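Local coordinates for protein pyridoxamine 5-phosphate-dependent dehydrase (Escherichia coli, PDB 3B8X) that removes the C3'-hydroxyl group from GDP-4-keto-6-deoxymannose by a combined transamination and deoxygenation, a step in making L-colitose for the O-antigen, at residues I4-A9 / A328-R333; A52-S57 / V251-M256; F106-I111 / D359-L364. The protein carries 1 engineered substitution. All blocks are in the same frame, centred on the assembly; numbering follows the deposited sequence.

Contact 1: residues I4-A9 / A328-R333; sequences INYPLA and AGIECR. With NA (sodium ion), chain K; G4M ([(2R,3S,4R,5R)-5-(2-amino-6-oxo-1,6-dihydro-9H-purin-9-yl)-3,4-dihydroxytetrahydrofuran-2-yl]methyl (2R,3S,4S,5S,6R)-3,4-dihydroxy-5-[({3-hydroxy-2-methyl-5-[(phosphonooxy)methyl]pyridin-4-yl}methyl)amino]-6-methyltetrahydro-2H-pyran-2-yl dihydrogen diphosphate), chain O.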
loop_
_atom_site.group_PDB
_atom_site.type_symbol
_atom_site.label_atom_id
_atom_site.label_comp_id
_atom_site.label_asym_id
_atom_site.label_seq_id
_atom_site.Cartn_x
_atom_site.Cartn_y
_atom_site.Cartn_z
ATOM N N ILE B 4 36.517 -3.295 10.280
ATOM C CA ILE B 4 36.038 -2.688 9.036
ATOM C C ILE B 4 34.549 -2.524 8.694
ATOM O O ILE B 4 33.724 -3.403 8.950
ATOM C CB ILE B 4 36.970 -2.920 7.826
ATOM C CG1 ILE B 4 36.184 -3.165 6.556
ATOM C CG2 ILE B 4 37.862 -4.130 8.017
ATOM C CD1 ILE B 4 37.106 -3.214 5.411
ATOM N N ASN B 5 34.221 -1.379 8.095
ATOM C CA ASN B 5 32.839 -1.022 7.777
ATOM C C ASN B 5 32.329 -1.822 6.581
ATOM O O ASN B 5 32.701 -1.570 5.447
ATOM C CB ASN B 5 32.726 0.491 7.528
ATOM C CG ASN B 5 31.272 0.986 7.441
ATOM O OD1 ASN B 5 30.415 0.563 8.209
ATOM N ND2 ASN B 5 31.002 1.883 6.484
ATOM N N TYR B 6 31.473 -2.794 6.841
ATOM C CA TYR B 6 30.955 -3.650 5.776
ATOM C C TYR B 6 29.467 -3.849 6.072
ATOM O O TYR B 6 29.011 -4.853 6.613
ATOM C CB TYR B 6 31.677 -4.971 5.852
ATOM C CG TYR B 6 31.292 -5.959 4.777
ATOM C CD1 TYR B 6 30.311 -5.672 3.838
ATOM C CD2 TYR B 6 31.846 -7.234 4.787
ATOM C CE1 TYR B 6 29.956 -6.649 2.864
ATOM C CE2 TYR B 6 31.529 -8.179 3.840
ATOM C CZ TYR B 6 30.583 -7.900 2.878
ATOM O OH TYR B 6 30.267 -8.907 1.986
ATOM N N PRO B 7 28.718 -2.826 5.735
ATOM C CA PRO B 7 27.301 -2.835 5.980
ATOM C C PRO B 7 26.587 -3.600 4.879
ATOM O O PRO B 7 27.110 -3.792 3.784
ATOM C CB PRO B 7 26.959 -1.332 5.898
ATOM C CG PRO B 7 27.916 -0.826 4.813
ATOM C CD PRO B 7 29.190 -1.568 5.120
ATOM N N LEU B 8 25.355 -3.984 5.160
ATOM C CA LEU B 8 24.530 -4.630 4.155
ATOM C C LEU B 8 24.303 -3.906 2.818
ATOM O O LEU B 8 24.201 -4.552 1.796
ATOM C CB LEU B 8 23.175 -5.010 4.774
ATOM C CG LEU B 8 22.676 -6.422 4.507
ATOM C CD1 LEU B 8 23.339 -7.405 5.458
ATOM C CD2 LEU B 8 21.136 -6.389 4.627
ATOM N N ALA B 9 24.107 -2.596 2.791
ATOM C CA ALA B 9 23.839 -1.920 1.516
ATOM C C ALA B 9 24.508 -0.559 1.561
ATOM O O ALA B 9 24.907 -0.109 2.628
ATOM C CB ALA B 9 22.310 -1.748 1.333
ATOM N N ALA B 328 33.321 -7.160 14.210
ATOM C CA ALA B 328 34.140 -6.721 13.076
ATOM C C ALA B 328 33.521 -5.568 12.328
ATOM O O ALA B 328 34.172 -5.012 11.450
ATOM C CB ALA B 328 34.438 -7.874 12.068
ATOM N N GLY B 329 32.267 -5.245 12.632
ATOM C CA GLY B 329 31.579 -4.182 11.921
ATOM C C GLY B 329 30.966 -4.686 10.616
ATOM O O GLY B 329 30.833 -3.930 9.662
ATOM N N ILE B 330 30.659 -5.981 10.568
ATOM C CA ILE B 330 30.046 -6.579 9.387
ATOM C C ILE B 330 28.550 -6.847 9.657
ATOM O O ILE B 330 28.179 -7.662 10.489
ATOM C CB ILE B 330 30.756 -7.861 8.969
ATOM C CG1 ILE B 330 32.208 -7.573 8.591
ATOM C CG2 ILE B 330 30.049 -8.471 7.756
ATOM C CD1 ILE B 330 33.035 -8.878 8.364
ATOM N N GLU B 331 27.693 -6.119 8.961
ATOM C CA GLU B 331 26.257 -6.201 9.202
ATOM C C GLU B 331 25.778 -7.567 8.684
ATOM O O GLU B 331 26.217 -8.031 7.643
ATOM C CB GLU B 331 25.517 -5.073 8.476
ATOM C CG GLU B 331 24.073 -4.929 8.916
ATOM C CD GLU B 331 23.420 -3.684 8.379
ATOM O OE1 GLU B 331 24.031 -3.098 7.467
ATOM O OE2 GLU B 331 22.315 -3.295 8.847
ATOM N N CYS B 332 24.876 -8.215 9.405
ATOM C CA CYS B 332 24.351 -9.482 8.924
ATOM C C CYS B 332 22.867 -9.651 9.219
ATOM O O CYS B 332 22.276 -8.840 9.946
ATOM C CB CYS B 332 25.202 -10.634 9.427
ATOM S SG CYS B 332 24.922 -10.890 11.191
ATOM N N ARG B 333 22.244 -10.661 8.614
ATOM C CA ARG B 333 20.804 -10.889 8.746
ATOM C C ARG B 333 20.563 -12.411 8.719
ATOM O O ARG B 333 21.341 -13.141 8.136
ATOM C CB ARG B 333 20.089 -10.364 7.469
ATOM C CG ARG B 333 19.997 -8.850 7.230
ATOM C CD ARG B 333 19.075 -8.207 8.268
ATOM N NE ARG B 333 18.896 -6.768 8.080
ATOM C CZ ARG B 333 19.666 -5.862 8.663
ATOM N NH1 ARG B 333 19.436 -4.566 8.438
ATOM N NH2 ARG B 333 20.678 -6.280 9.449
HETATM NA NA NA K . 23.169 -5.235 -0.318
HETATM O OP3 G4M O . 10.608 -4.449 0.704
HETATM P PL G4M O . 9.528 -4.563 -0.451
HETATM O OP1 G4M O . 8.014 -4.305 0.074
HETATM O OP2 G4M O . 9.879 -3.494 -1.599
HETATM O OP4 G4M O . 9.674 -6.021 -1.163
HETATM C C5B G4M O . 9.099 -6.973 -0.314
HETATM C C5L G4M O . 9.701 -8.283 -0.653
HETATM C C6L G4M O . 8.951 -9.208 -1.366
HETATM N N1L G4M O . 9.451 -10.396 -1.620
HETATM C C2L G4M O . 10.651 -10.774 -1.236
HETATM C C2A G4M O . 11.134 -12.177 -1.517
HETATM C C3L G4M O . 11.501 -9.909 -0.553
HETATM O O3L G4M O . 12.692 -10.381 -0.126
HETATM C C4L G4M O . 11.015 -8.591 -0.276
HETATM C C4A G4M O . 11.785 -7.652 0.425
HETATM N N4A G4M O . 12.936 -8.006 0.914
HETATM C C4G G4M O . 13.754 -7.020 1.527
HETATM C C5G G4M O . 14.574 -7.600 2.655
HETATM C C6G G4M O . 15.305 -8.862 2.197
HETATM O O5G G4M O . 15.548 -6.581 2.857
HETATM C C3G G4M O . 12.917 -5.877 2.125
HETATM O O3G G4M O . 13.045 -4.754 1.261
HETATM C C2G G4M O . 13.491 -5.485 3.518
HETATM O O2G G4M O . 13.007 -4.211 3.954
HETATM C C1G G4M O . 15.000 -5.427 3.478
HETATM O O1G G4M O . 15.425 -5.546 4.829
HETATM P P2 G4M O . 16.677 -4.699 5.324
HETATM O O3P G4M O . 17.895 -4.849 4.273
HETATM O O4P G4M O . 17.204 -5.374 6.701
HETATM O OPP G4M O . 16.078 -3.205 5.436
HETATM P P G4M O . 17.057 -2.180 6.193
HETATM O O1P G4M O . 17.616 -2.553 7.664
HETATM O O2P G4M O . 16.088 -0.921 6.299
HETATM O "O5'" G4M O . 18.150 -1.653 5.180
HETATM C "C5'" G4M O . 19.315 -2.448 5.226
HETATM C "C4'" G4M O . 20.497 -1.507 5.397
HETATM O "O4'" G4M O . 20.314 -0.336 4.546
HETATM C "C3'" G4M O . 20.551 -0.983 6.850
HETATM O "O3'" G4M O . 21.923 -0.773 7.151
HETATM C "C2'" G4M O . 19.766 0.346 6.777
HETATM O "O2'" G4M O . 20.281 1.237 7.773
HETATM C "C1'" G4M O . 20.194 0.827 5.397
HETATM N N9 G4M O . 19.227 1.775 4.833
HETATM C C8 G4M O . 17.949 1.488 4.475
HETATM N N7 G4M O . 17.413 2.581 3.970
HETATM C C4 G4M O . 19.497 3.083 4.519
HETATM C C5 G4M O . 18.315 3.616 3.954
HETATM C C6 G4M O . 18.310 4.988 3.510
HETATM O O6 G4M O . 17.338 5.527 3.003
HETATM N N3 G4M O . 20.578 3.857 4.653
HETATM C C2 G4M O . 20.549 5.120 4.259
HETATM N N1 G4M O . 19.443 5.699 3.691
HETATM N N2 G4M O . 21.658 5.890 4.425
HETATM O O HOH W 1 30.395 -1.357 10.139
HETATM O O HOH W 2 27.061 -7.000 5.356
HETATM O O HOH W 3 21.482 -6.148 -1.978
HETATM O O HOH W 4 20.705 -5.672 1.087
HETATM O O HOH W 5 22.962 -7.504 0.489
HETATM O O HOH W 6 22.839 -3.321 -1.578
#
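Ala-328 O receives the amide of Ile-4 (N to O 3.1 Å) and also takes the hydroxyl of Tyr-384. Gly-329, at positive phi, ends helix 318-328 in a Schellman motif, and its carbonyl O then accepts Tyr-6 N at 3.1 Å; a water ties the same oxygen to Asn-5 OD1. Ile-330 lays its CG2 methyl 3.7 Å from Tyr-6 CD2, an oblique approach to the ring, whose hydroxyl runs on to Gly-372 O. Its neighbour Glu-331 returns a backbone bond, N to Tyr-6 O, completing a single parallel bridge in which Tyr-6 pairs with Ile-330.

The Glu-331 side chain continues the pairing where the backbones part. With CG anti to the backbone N (chi1 -168°) and the chain extended beyond, OE1 reaches Leu-8 N at 2.8 Å, met on the anti side and 30° out of the carboxylate plane. Both carboxylate oxygens lie near the ribose O3' of the ligand, and OE2 forms a salt bridge with Arg-333 NH1 (3.2 Å). The Arg-333 guanidinium meets the diphosphate edge-on, O4P lying in its plane: NE donates to O4P at 2.6 Å and NH1 to both O4P and O1P, while NH2 holds Cys-332 O. Leu-8 CD2 sits over one guanidinium face, toward its rim, while Leu-8 O binds a sodium ion at 2.5 Å beside four waters and Asn-373 O. The two segments thus build the nucleotide-diphosphate end of the sugar-substrate pocket in this DegT/DnrJ/EryC1 aminotransferase, at the edge of its smaller antiparallel sheet.

Contact 2: residues A52-S57 / V251-M256; sequences AVMVSS and VRPLEM. With G4M ([(2R,3S,4R,5R)-5-(2-amino-6-oxo-1,6-dihydro-9H-purin-9-yl)-3,4-dihydroxytetrahydrofuran-2-yl]methyl (2R,3S,4S,5S,6R)-3,4-dihydroxy-5-[({3-hydroxy-2-methyl-5-[(phosphonooxy)methyl]pyridin-4-yl}methyl)amino]-6-methyltetrahydro-2H-pyran-2-yl dihydrogen diphosphate), chain O.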
loop_
_atom_site.group_PDB
_atom_site.type_symbol
_atom_site.label_atom_id
_atom_site.label_comp_id
_atom_site.label_asym_id
_atom_site.label_seq_id
_atom_site.Cartn_x
_atom_site.Cartn_y
_atom_site.Cartn_z
ATOM N N ALA B 52 4.738 -3.490 -17.809
ATOM C CA ALA B 52 5.257 -3.254 -16.464
ATOM C C ALA B 52 4.322 -2.276 -15.739
ATOM O O ALA B 52 3.813 -1.321 -16.360
ATOM C CB ALA B 52 6.675 -2.681 -16.531
ATOM N N VAL B 53 4.032 -2.563 -14.467
ATOM C CA VAL B 53 3.189 -1.684 -13.635
ATOM C C VAL B 53 3.940 -1.401 -12.351
ATOM O O VAL B 53 4.081 -2.293 -11.536
ATOM C CB VAL B 53 1.832 -2.249 -13.213
ATOM C CG1 VAL B 53 1.118 -1.222 -12.344
ATOM C CG2 VAL B 53 0.921 -2.589 -14.422
ATOM N N MET B 54 4.369 -0.157 -12.165
ATOM C CA MET B 54 5.070 0.261 -10.949
ATOM C C MET B 54 4.124 0.538 -9.788
ATOM O O MET B 54 3.066 1.114 -9.984
ATOM C CB MET B 54 5.828 1.534 -11.184
ATOM C CG MET B 54 6.817 1.847 -10.019
ATOM S SD MET B 54 7.604 3.470 -10.275
ATOM C CE MET B 54 8.997 3.469 -9.121
ATOM N N VAL B 55 4.502 0.104 -8.600
ATOM C CA VAL B 55 3.646 0.249 -7.431
ATOM C C VAL B 55 4.474 0.707 -6.258
ATOM O O VAL B 55 5.688 0.866 -6.338
ATOM C CB VAL B 55 2.867 -1.053 -7.057
ATOM C CG1 VAL B 55 1.771 -1.321 -8.107
ATOM C CG2 VAL B 55 3.796 -2.224 -6.975
ATOM N N SER B 56 3.798 0.980 -5.168
ATOM C CA SER B 56 4.483 1.522 -4.021
ATOM C C SER B 56 5.625 0.701 -3.425
ATOM O O SER B 56 6.495 1.293 -2.820
ATOM C CB SER B 56 3.441 1.954 -2.981
ATOM O OG SER B 56 2.809 0.815 -2.373
ATOM N N SER B 57 5.624 -0.631 -3.518
ATOM C CA SER B 57 6.718 -1.451 -2.945
ATOM C C SER B 57 6.614 -2.853 -3.544
ATOM O O SER B 57 5.645 -3.164 -4.255
ATOM C CB SER B 57 6.647 -1.559 -1.408
ATOM O OG SER B 57 5.424 -2.173 -1.030
ATOM N N VAL B 251 -2.122 1.972 -4.256
ATOM C CA VAL B 251 -0.711 1.625 -4.032
ATOM C C VAL B 251 0.160 2.258 -5.123
ATOM O O VAL B 251 1.105 1.677 -5.635
ATOM C CB VAL B 251 -0.457 0.113 -3.939
ATOM C CG1 VAL B 251 -1.228 -0.427 -2.705
ATOM C CG2 VAL B 251 -0.924 -0.555 -5.226
ATOM N N ARG B 252 -0.216 3.461 -5.514
ATOM C CA ARG B 252 0.525 4.157 -6.526
ATOM C C ARG B 252 1.914 4.529 -5.981
ATOM O O ARG B 252 2.065 4.739 -4.774
ATOM C CB ARG B 252 -0.239 5.446 -6.874
ATOM C CG ARG B 252 -1.545 5.251 -7.607
ATOM C CD ARG B 252 -2.084 6.610 -7.982
ATOM N NE ARG B 252 -2.383 7.492 -6.855
ATOM C CZ ARG B 252 -3.380 8.373 -6.850
ATOM N NH1 ARG B 252 -4.158 8.500 -7.924
ATOM N NH2 ARG B 252 -3.597 9.135 -5.778
ATOM N N PRO B 253 2.930 4.586 -6.849
ATOM C CA PRO B 253 4.252 5.002 -6.397
ATOM C C PRO B 253 4.251 6.505 -6.595
ATOM O O PRO B 253 3.372 7.043 -7.265
ATOM C CB PRO B 253 5.218 4.415 -7.467
ATOM C CG PRO B 253 4.357 4.170 -8.716
ATOM C CD PRO B 253 2.900 4.244 -8.291
ATOM N N LEU B 254 5.302 7.168 -6.124
ATOM C CA LEU B 254 5.418 8.621 -6.297
ATOM C C LEU B 254 6.086 8.943 -7.624
ATOM O O LEU B 254 6.889 8.154 -8.123
ATOM C CB LEU B 254 6.237 9.216 -5.165
ATOM C CG LEU B 254 5.475 9.162 -3.833
ATOM C CD1 LEU B 254 6.342 9.676 -2.720
ATOM C CD2 LEU B 254 4.181 9.923 -3.945
ATOM N N GLU B 255 5.814 10.126 -8.178
ATOM C CA GLU B 255 6.489 10.493 -9.423
ATOM C C GLU B 255 8.037 10.515 -9.282
ATOM O O GLU B 255 8.800 10.210 -10.213
ATOM C CB GLU B 255 5.960 11.835 -9.902
ATOM C CG GLU B 255 6.481 12.156 -11.234
ATOM C CD GLU B 255 5.765 11.476 -12.404
ATOM O OE1 GLU B 255 5.336 10.287 -12.361
ATOM O OE2 GLU B 255 5.680 12.149 -13.444
ATOM N N MET B 256 8.512 10.872 -8.088
ATOM C CA MET B 256 9.931 10.908 -7.830
ATOM C C MET B 256 10.526 9.518 -7.960
ATOM O O MET B 256 11.651 9.371 -8.458
ATOM C CB MET B 256 10.190 11.419 -6.414
ATOM C CG MET B 256 10.235 12.930 -6.340
ATOM S SD MET B 256 10.442 13.199 -4.588
ATOM C CE MET B 256 10.285 14.960 -4.390
HETATM O OP3 G4M O . 10.608 -4.449 0.704
HETATM P PL G4M O . 9.528 -4.563 -0.451
HETATM O OP1 G4M O . 8.014 -4.305 0.074
HETATM O OP2 G4M O . 9.879 -3.494 -1.599
HETATM O OP4 G4M O . 9.674 -6.021 -1.163
HETATM C C5B G4M O . 9.099 -6.973 -0.314
HETATM C C5L G4M O . 9.701 -8.283 -0.653
HETATM C C6L G4M O . 8.951 -9.208 -1.366
HETATM N N1L G4M O . 9.451 -10.396 -1.620
HETATM C C2L G4M O . 10.651 -10.774 -1.236
HETATM C C2A G4M O . 11.134 -12.177 -1.517
HETATM C C3L G4M O . 11.501 -9.909 -0.553
HETATM O O3L G4M O . 12.692 -10.381 -0.126
HETATM C C4L G4M O . 11.015 -8.591 -0.276
HETATM C C4A G4M O . 11.785 -7.652 0.425
HETATM N N4A G4M O . 12.936 -8.006 0.914
HETATM C C4G G4M O . 13.754 -7.020 1.527
HETATM C C5G G4M O . 14.574 -7.600 2.655
HETATM C C6G G4M O . 15.305 -8.862 2.197
HETATM O O5G G4M O . 15.548 -6.581 2.857
HETATM C C3G G4M O . 12.917 -5.877 2.125
HETATM O O3G G4M O . 13.045 -4.754 1.261
HETATM C C2G G4M O . 13.491 -5.485 3.518
HETATM O O2G G4M O . 13.007 -4.211 3.954
HETATM C C1G G4M O . 15.000 -5.427 3.478
HETATM O O1G G4M O . 15.425 -5.546 4.829
HETATM P P2 G4M O . 16.677 -4.699 5.324
HETATM O O3P G4M O . 17.895 -4.849 4.273
HETATM O O4P G4M O . 17.204 -5.374 6.701
HETATM O OPP G4M O . 16.078 -3.205 5.436
HETATM P P G4M O . 17.057 -2.180 6.193
HETATM O O1P G4M O . 17.616 -2.553 7.664
HETATM O O2P G4M O . 16.088 -0.921 6.299
HETATM O "O5'" G4M O . 18.150 -1.653 5.180
HETATM C "C5'" G4M O . 19.315 -2.448 5.226
HETATM C "C4'" G4M O . 20.497 -1.507 5.397
HETATM O "O4'" G4M O . 20.314 -0.336 4.546
HETATM C "C3'" G4M O . 20.551 -0.983 6.850
HETATM O "O3'" G4M O . 21.923 -0.773 7.151
HETATM C "C2'" G4M O . 19.766 0.346 6.777
HETATM O "O2'" G4M O . 20.281 1.237 7.773
HETATM C "C1'" G4M O . 20.194 0.827 5.397
HETATM N N9 G4M O . 19.227 1.775 4.833
HETATM C C8 G4M O . 17.949 1.488 4.475
HETATM N N7 G4M O . 17.413 2.581 3.970
HETATM C C4 G4M O . 19.497 3.083 4.519
HETATM C C5 G4M O . 18.315 3.616 3.954
HETATM C C6 G4M O . 18.310 4.988 3.510
HETATM O O6 G4M O . 17.338 5.527 3.003
HETATM N N3 G4M O . 20.578 3.857 4.653
HETATM C C2 G4M O . 20.549 5.120 4.259
HETATM N N1 G4M O . 19.443 5.699 3.691
HETATM N N2 G4M O . 21.658 5.890 4.425
#
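Apolar contact centres on Pro-253, whose ring meets Met-54 near the end of strand 51-55. Met-54 CG and Pro-253 CG lie 3.6 Å apart, and Met-54 SD lies 3.7 Å from Pro-253 CG, the two side chains crossing obliquely. Because Met-54 carries CG anti to its backbone N (chi1 -168°) and stays extended to its end, CB, CG and SD all run past the proline ring rather than one methyl touching it. Pro-253 CG also packs 3.6 Å from Met-54 O, an oxygen that accepts a bond from Arg-215. Val-55 and Val-251 lie side by side and point the same way, CG1 of Val-55 being 4.0 Å from CG2 of Val-251; both valines also touch Thr-60 of helix 58-68.

These contacts join an outermost strand of the large mixed sheet, characteristic of the PLP-dependent aminotransferase fold, to the loop leading into the long helix 255-286. Just past the strand, Ser-57 is the N-cap of helix 58-68, and its CB lies 3.4 Å from OP1 of the cofactor-derived phosphate.

Backbone polar contact rests on one hydrogen bond, Ser-56 N to Val-251 O at 2.8 Å. It is bent, 140° at the hydrogen, and the donor stands 37° above the carbonyl plane. Val-251 O also lies 3.5 Å from CB of both Val-55 and Ser-56. The Ser-56 hydroxyl approaches Val-251 CB but bonds to Thr-60 OG1. Arg-252 turns away from the strand and forms a salt bridge with Glu-196 of the second subunit.

Contact 3: residues F106-I111 / D359-L364; sequences FVDIDI and DNAEYL
Ile-109 and Leu-364 meet through their terminal methyls, CD1 to CD1 at 3.6 Å, with the side chains crossing at about a right angle, where the loop leaving strand 103-107 meets the start of helix 359-367. Ile-109 CG1 stands between its backbone N and carbonyl carbon (chi1 51°), which brings this branch round to the helix, where it also lies 4.3 Å from Ala-361 CB. Ile-111 enters beside this pair and slides past Leu-364 in the opposite direction. Its CD1 rests 3.9 Å from Leu-364 CB, touches Tyr-363 CD2 obliquely and comes to 3.4 Å from Asn-360 O. Ile-309 of strand 305-310 touches Ile-111, Tyr-363 and Leu-364, extending the apolar layer to the smaller sheet.

Outward from these methyls, Asn-360 lays its amide against the same loop. ND2 donates to Ile-109 O at 2.8 Å, a nearly straight bond (164° at the hydrogen) in the carbonyl plane and close to the amide plane, so the orientation of the amide is well defined. At the polar edge the Asp-108 carboxylate straddles the first turn of the helix: OD2 accepts Asn-360 N and OD1 accepts Ala-361 N, each at 2.8 Å and each through the syn lone pair. The carboxylate plane is 31° from that of the Asn-360 amide, and Asn-360 CB passes 3.1 Å from Asp-108 OD2.

A carboxylate with both oxygens on amides of a helix's first turn lies at the positive end of the helix dipole, which would probably favour its ionised form, although the nearby Asp-359 carboxylate may offset this in part.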
loop_
_atom_site.group_PDB
_atom_site.type_symbol
_atom_site.label_atom_id
_atom_site.label_comp_id
_atom_site.label_asym_id
_atom_site.label_seq_id
_atom_site.Cartn_x
_atom_site.Cartn_y
_atom_site.Cartn_z
ATOM N N PHE B 106 2.998 -25.539 1.653
ATOM C CA PHE B 106 4.415 -25.287 1.815
ATOM C C PHE B 106 5.283 -26.442 1.383
ATOM O O PHE B 106 4.996 -27.591 1.681
ATOM C CB PHE B 106 4.748 -24.903 3.247
ATOM C CG PHE B 106 4.202 -23.569 3.657
ATOM C CD1 PHE B 106 2.952 -23.465 4.251
ATOM C CD2 PHE B 106 4.945 -22.411 3.469
ATOM C CE1 PHE B 106 2.423 -22.214 4.600
ATOM C CE2 PHE B 106 4.461 -21.163 3.911
ATOM C CZ PHE B 106 3.186 -21.076 4.461
ATOM N N VAL B 107 6.380 -26.098 0.725
ATOM C CA VAL B 107 7.366 -27.079 0.274
ATOM C C VAL B 107 8.776 -26.654 0.701
ATOM O O VAL B 107 9.089 -25.471 0.647
ATOM C CB VAL B 107 7.331 -27.172 -1.239
ATOM C CG1 VAL B 107 8.390 -28.135 -1.759
ATOM C CG2 VAL B 107 5.940 -27.619 -1.691
ATOM N N ASP B 108 9.597 -27.612 1.137
ATOM C CA ASP B 108 10.985 -27.369 1.556
ATOM C C ASP B 108 11.828 -26.817 0.422
ATOM O O ASP B 108 11.566 -26.970 -0.780
ATOM C CB ASP B 108 11.668 -28.692 1.959
ATOM C CG ASP B 108 12.666 -28.547 3.122
ATOM O OD1 ASP B 108 12.890 -27.433 3.648
ATOM O OD2 ASP B 108 13.244 -29.573 3.545
ATOM N N ILE B 109 12.927 -26.216 0.843
ATOM C CA ILE B 109 13.861 -25.627 -0.078
ATOM C C ILE B 109 15.017 -26.587 -0.214
ATOM O O ILE B 109 15.158 -27.567 0.553
ATOM C CB ILE B 109 14.434 -24.333 0.517
ATOM C CG1 ILE B 109 14.962 -24.606 1.925
ATOM C CG2 ILE B 109 13.359 -23.260 0.564
ATOM C CD1 ILE B 109 16.359 -23.973 2.239
ATOM N N ASP B 110 15.809 -26.306 -1.237
ATOM C CA ASP B 110 17.024 -27.035 -1.511
ATOM C C ASP B 110 18.060 -26.246 -0.701
ATOM O O ASP B 110 18.123 -25.041 -0.843
ATOM C CB ASP B 110 17.305 -26.965 -3.002
ATOM C CG ASP B 110 18.605 -27.626 -3.356
ATOM O OD1 ASP B 110 19.607 -27.211 -2.782
ATOM O OD2 ASP B 110 18.655 -28.546 -4.192
ATOM N N ILE B 111 18.783 -26.912 0.205
ATOM C CA ILE B 111 19.738 -26.243 1.098
ATOM C C ILE B 111 20.926 -25.676 0.330
ATOM O O ILE B 111 21.661 -24.826 0.847
ATOM C CB ILE B 111 20.250 -27.215 2.213
ATOM C CG1 ILE B 111 20.743 -26.459 3.430
ATOM C CG2 ILE B 111 21.252 -28.176 1.615
ATOM C CD1 ILE B 111 19.625 -25.789 4.194
ATOM N N ASP B 359 12.498 -30.029 6.663
ATOM C CA ASP B 359 13.719 -30.171 7.469
ATOM C C ASP B 359 14.854 -29.242 7.028
ATOM O O ASP B 359 15.616 -28.727 7.836
ATOM C CB ASP B 359 14.219 -31.607 7.361
ATOM C CG ASP B 359 13.309 -32.615 8.071
ATOM O OD1 ASP B 359 12.294 -32.245 8.705
ATOM O OD2 ASP B 359 13.630 -33.814 8.003
ATOM N N ASN B 360 14.997 -29.074 5.726
ATOM C CA ASN B 360 16.058 -28.227 5.228
ATOM C C ASN B 360 15.818 -26.805 5.658
ATOM O O ASN B 360 16.751 -26.127 6.039
ATOM C CB ASN B 360 16.080 -28.238 3.717
ATOM C CG ASN B 360 16.674 -29.485 3.160
ATOM O OD1 ASN B 360 17.361 -30.223 3.847
ATOM N ND2 ASN B 360 16.431 -29.727 1.897
ATOM N N ALA B 361 14.577 -26.347 5.531
ATOM C CA ALA B 361 14.193 -24.986 5.909
ATOM C C ALA B 361 14.481 -24.840 7.404
ATOM O O ALA B 361 14.982 -23.804 7.853
ATOM C CB ALA B 361 12.691 -24.740 5.596
ATOM N N GLU B 362 14.233 -25.901 8.169
ATOM C CA GLU B 362 14.528 -25.864 9.596
ATOM C C GLU B 362 16.023 -25.756 9.856
ATOM O O GLU B 362 16.468 -24.986 10.720
ATOM C CB GLU B 362 14.026 -27.118 10.291
ATOM C CG GLU B 362 12.577 -27.050 10.637
ATOM C CD GLU B 362 11.944 -28.412 10.877
ATOM O OE1 GLU B 362 12.648 -29.425 11.085
ATOM O OE2 GLU B 362 10.701 -28.465 10.870
ATOM N N TYR B 363 16.803 -26.551 9.136
ATOM C CA TYR B 363 18.246 -26.526 9.339
ATOM C C TYR B 363 18.795 -25.130 8.987
ATOM O O TYR B 363 19.691 -24.599 9.650
ATOM C CB TYR B 363 18.938 -27.612 8.507
ATOM C CG TYR B 363 20.418 -27.673 8.771
ATOM C CD1 TYR B 363 20.913 -28.464 9.792
ATOM C CD2 TYR B 363 21.311 -26.853 8.090
ATOM C CE1 TYR B 363 22.262 -28.512 10.082
ATOM C CE2 TYR B 363 22.702 -26.880 8.397
ATOM C CZ TYR B 363 23.165 -27.768 9.359
ATOM O OH TYR B 363 24.495 -27.821 9.735
ATOM N N LEU B 364 18.254 -24.545 7.927
ATOM C CA LEU B 364 18.691 -23.214 7.506
ATOM C C LEU B 364 18.297 -22.220 8.591
ATOM O O LEU B 364 19.031 -21.286 8.921
ATOM C CB LEU B 364 17.995 -22.845 6.196
ATOM C CG LEU B 364 18.137 -21.414 5.674
ATOM C CD1 LEU B 364 18.111 -21.476 4.155
ATOM C CD2 LEU B 364 16.921 -20.546 6.158
#

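In the fold
Contact 2 lies between the segments of contact 1 along the chain, whereas contact 3 alternates with each of them. The centres of contacts 1 and 2 are about 30 Å apart. Those of contacts 1 and 3 are about 26 Å apart, and those of contacts 2 and 3 about 33 Å. Contacts 2 and 3 reach the same mixed sheet, through strands 51-55 and 103-107, on opposite sides of the chain's centre. Helix 359-367 of contact 3 leads directly into strand 368-372, which pairs with strand 332-333 of contact 1. Contacts 1 and 2 thus line the nucleotide-diphosphate and cofactor-phosphate ends of one ligand site at the subunit interface, while contact 3 touches neither ligand nor second subunit and lies where the two sheets approach.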